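Local coordinates for protein alpha-glucosidase (Bacteroides thetaiotaomicron, PDB 5XFM) that probably hydrolyses terminal beta-L-arabinopyranosyl and alpha-galactosyl residues, as a bifunctional, calcium-binding member of glycoside hydrolase family 97, at residues Leu580-Ala585 with Leu630-Gln635. The protein carries 1 engineered substitution. Numbering follows the deposited sequence.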
ATOM      1  N   LEU A 580      -4.453  -4.586  20.392  1.00 33.34           N
ATOM      2  CA  LEU A 580      -3.307  -3.687  20.403  1.00 33.06           C
ATOM      3  C   LEU A 580      -2.030  -4.469  20.108  1.00 32.47           C
ATOM      4  O   LEU A 580      -1.780  -5.523  20.687  1.00 28.31           O
ATOM      5  CB  LEU A 580      -3.186  -2.948  21.738  1.00 31.53           C
ATOM      6  CG  LEU A 580      -2.049  -1.922  21.752  1.00 30.44           C
ATOM      7  CD1 LEU A 580      -2.523  -0.605  22.314  1.00 36.57           C
ATOM      8  CD2 LEU A 580      -0.860  -2.436  22.542  1.00 34.21           C
ATOM      9  N   ALA A 581      -1.229  -3.950  19.188  1.00 34.03           N
ATOM     10  CA  ALA A 581       0.011  -4.603  18.814  1.00 28.04           C
ATOM     11  C   ALA A 581       1.147  -3.598  18.833  1.00 27.72           C
ATOM     12  O   ALA A 581       0.989  -2.452  18.389  1.00 22.26           O
ATOM     13  CB  ALA A 581      -0.115  -5.247  17.446  1.00 30.04           C
ATOM     14  N   ALA A 582       2.282  -4.022  19.379  1.00 26.03           N
ATOM     15  CA  ALA A 582       3.455  -3.160  19.416  1.00 27.65           C
ATOM     16  C   ALA A 582       4.721  -3.951  19.159  1.00 28.30           C
ATOM     17  O   ALA A 582       4.838  -5.091  19.604  1.00 32.64           O
ATOM     18  CB  ALA A 582       3.545  -2.434  20.753  1.00 28.94           C
ATOM     19  N   VAL A 583       5.659  -3.364  18.418  1.00 25.91           N
ATOM     20  CA  VAL A 583       6.987  -3.966  18.286  1.00 23.70           C
ATOM     21  C   VAL A 583       8.103  -2.930  18.397  1.00 24.19           C
ATOM     22  O   VAL A 583       7.895  -1.721  18.157  1.00 24.78           O
ATOM     23  CB  VAL A 583       7.176  -4.723  16.946  1.00 26.53           C
ATOM     24  CG1 VAL A 583       6.189  -5.881  16.813  1.00 24.93           C
ATOM     25  CG2 VAL A 583       7.086  -3.764  15.767  1.00 23.86           C
ATOM     26  N   ASN A 584       9.290  -3.430  18.744  1.00 20.83           N
ATOM     27  CA  ASN A 584      10.460  -2.585  18.978  1.00 24.01           C
ATOM     28  C   ASN A 584      11.664  -2.955  18.106  1.00 23.28           C
ATOM     29  O   ASN A 584      12.204  -4.061  18.209  1.00 25.30           O
ATOM     30  CB  ASN A 584      10.856  -2.653  20.458  1.00 24.57           C
ATOM     31  CG  ASN A 584      12.149  -1.902  20.761  1.00 30.97           C
ATOM     32  OD1 ASN A 584      12.514  -0.943  20.073  1.00 30.60           O
ATOM     33  ND2 ASN A 584      12.849  -2.342  21.802  1.00 30.26           N
ATOM     34  N   ALA A 585      12.104  -2.012  17.276  1.00 23.95           N
ATOM     35  CA  ALA A 585      13.264  -2.236  16.417  1.00 27.44           C
ATOM     36  C   ALA A 585      14.520  -1.578  16.975  1.00 29.47           C
ATOM     37  O   ALA A 585      15.572  -1.603  16.334  1.00 30.11           O
ATOM     38  CB  ALA A 585      12.995  -1.724  15.007  1.00 22.07           C
ATOM     39  N   LEU A 630       4.408  -1.023  29.941  1.00 48.94           N
ATOM     40  CA  LEU A 630       4.968  -2.232  29.339  1.00 48.78           C
ATOM     41  C   LEU A 630       6.401  -2.005  28.907  1.00 42.53           C
ATOM     42  O   LEU A 630       6.751  -0.908  28.492  1.00 47.48           O
ATOM     43  CB  LEU A 630       4.126  -2.677  28.140  1.00 49.57           C
ATOM     44  CG  LEU A 630       2.721  -3.227  28.406  1.00 51.28           C
ATOM     45  CD1 LEU A 630       1.960  -3.398  27.110  1.00 50.12           C
ATOM     46  CD2 LEU A 630       2.798  -4.557  29.153  1.00 44.76           C
ATOM     47  N   GLU A 631       7.219  -3.050  28.986  1.00 43.33           N
ATOM     48  CA  GLU A 631       8.576  -2.992  28.458  1.00 40.99           C
ATOM     49  C   GLU A 631       8.744  -4.023  27.351  1.00 40.30           C
ATOM     50  O   GLU A 631       8.374  -5.183  27.513  1.00 45.74           O
ATOM     51  CB  GLU A 631       9.596  -3.205  29.580  1.00 40.60           C
ATOM     52  CG  GLU A 631      11.039  -3.388  29.123  1.00 44.63           C
ATOM     53  CD  GLU A 631      12.007  -3.366  30.292  1.00 51.13           C
ATOM     54  OE1 GLU A 631      13.139  -3.867  30.137  1.00 54.46           O
ATOM     55  OE2 GLU A 631      11.590  -2.978  31.404  1.00 52.53           O
ATOM     56  N   ILE A 632       9.302  -3.584  26.227  1.00 35.51           N
ATOM     57  CA  ILE A 632       9.485  -4.438  25.062  1.00 32.96           C
ATOM     58  C   ILE A 632      10.967  -4.593  24.732  1.00 34.67           C
ATOM     59  O   ILE A 632      11.651  -3.614  24.420  1.00 34.95           O
ATOM     60  CB  ILE A 632       8.742  -3.880  23.831  1.00 36.19           C
ATOM     61  CG1 ILE A 632       7.298  -3.518  24.185  1.00 34.68           C
ATOM     62  CG2 ILE A 632       8.797  -4.872  22.680  1.00 31.10           C
ATOM     63  CD1 ILE A 632       6.611  -2.638  23.151  1.00 38.51           C
ATOM     64  N   ARG A 633      11.456  -5.825  24.814  1.00 33.92           N
ATOM     65  CA  ARG A 633      12.828  -6.150  24.447  1.00 34.91           C
ATOM     66  C   ARG A 633      13.082  -5.839  22.975  1.00 36.22           C
ATOM     67  O   ARG A 633      12.141  -5.790  22.179  1.00 33.24           O
ATOM     68  CB  ARG A 633      13.125  -7.624  24.753  1.00 37.29           C
ATOM     69  CG  ARG A 633      12.590  -8.620  23.739  1.00 37.58           C
ATOM     70  CD  ARG A 633      12.925 -10.044  24.167  1.00 41.29           C
ATOM     71  NE  ARG A 633      14.293 -10.424  23.821  1.00 44.94           N
ATOM     72  CZ  ARG A 633      14.987 -11.364  24.453  1.00 45.03           C
ATOM     73  NH1 ARG A 633      14.442 -12.021  25.469  1.00 50.14           N
ATOM     74  NH2 ARG A 633      16.226 -11.645  24.075  1.00 46.26           N
ATOM     75  N   PRO A 634      14.351  -5.578  22.617  1.00 41.19           N
ATOM     76  CA  PRO A 634      14.729  -5.412  21.209  1.00 36.57           C
ATOM     77  C   PRO A 634      14.343  -6.621  20.357  1.00 35.52           C
ATOM     78  O   PRO A 634      14.457  -7.758  20.822  1.00 32.93           O
ATOM     79  CB  PRO A 634      16.251  -5.242  21.275  1.00 38.14           C
ATOM     80  CG  PRO A 634      16.502  -4.709  22.650  1.00 36.48           C
ATOM     81  CD  PRO A 634      15.511  -5.422  23.514  1.00 36.01           C
ATOM     82  N   GLN A 635      13.882  -6.360  19.133  1.00 33.17           N
ATOM     83  CA  GLN A 635      13.413  -7.397  18.211  1.00 31.73           C
ATOM     84  C   GLN A 635      12.198  -8.126  18.777  1.00 31.39           C
ATOM     85  O   GLN A 635      11.873  -9.239  18.350  1.00 28.75           O
ATOM     86  CB  GLN A 635      14.536  -8.395  17.888  1.00 32.56           C
ATOM     87  CG  GLN A 635      15.845  -7.741  17.468  1.00 34.76           C
ATOM     88  CD  GLN A 635      15.743  -7.028  16.132  1.00 35.61           C
ATOM     89  OE1 GLN A 635      15.211  -7.575  15.166  1.00 34.34           O
ATOM     90  NE2 GLN A 635      16.227  -5.791  16.080  1.00 39.20           N
TER
HETATM   91  O   HOH W   1      16.762  -3.591  14.935  1.00 37.82           O
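Asn584 meets Ile632 in two ways: with CG of Asn584 anti to the backbone N (chi1 175°), the carboxamide extends over the end of strand 627-632 to the carbonyl of Ile632, while in Ile632 CG2 stands opposite the backbone N and CG1 beside it (chi1 -49°), which sets CG2 3.8 Å from CB of Asn584. The other branch of Ile632 runs back along strand 577-584, its CD1 packing 3.9 Å from CB of Ala582. ND2 of Asn584 donates to O of Ile632 at 3.1 Å, arriving from above the carbonyl plane on a moderately bent bond (140° at the hydrogen). The same amide nitrogen also bonds O of Glu588, and OD1 accepts from N of Gly586, so the carboxamide is held at both ends. Replacing the amide with an alanine here is likely to leave the carbonyls of Ile632 and Glu588 without this donor and N of Gly586 without its acceptor. Further on, N of Gln635 reaches O of Asn584 at 3.0 Å, just before strand 636-641, whose Gly636 pairs with Asn584. Thus the chain leaves the two-stranded sheet of 590-595 and 627-632, which lies against one face of strand 577-584, and crosses into that strand's own sheet; on the other face, Val583 packs against helix 512-521.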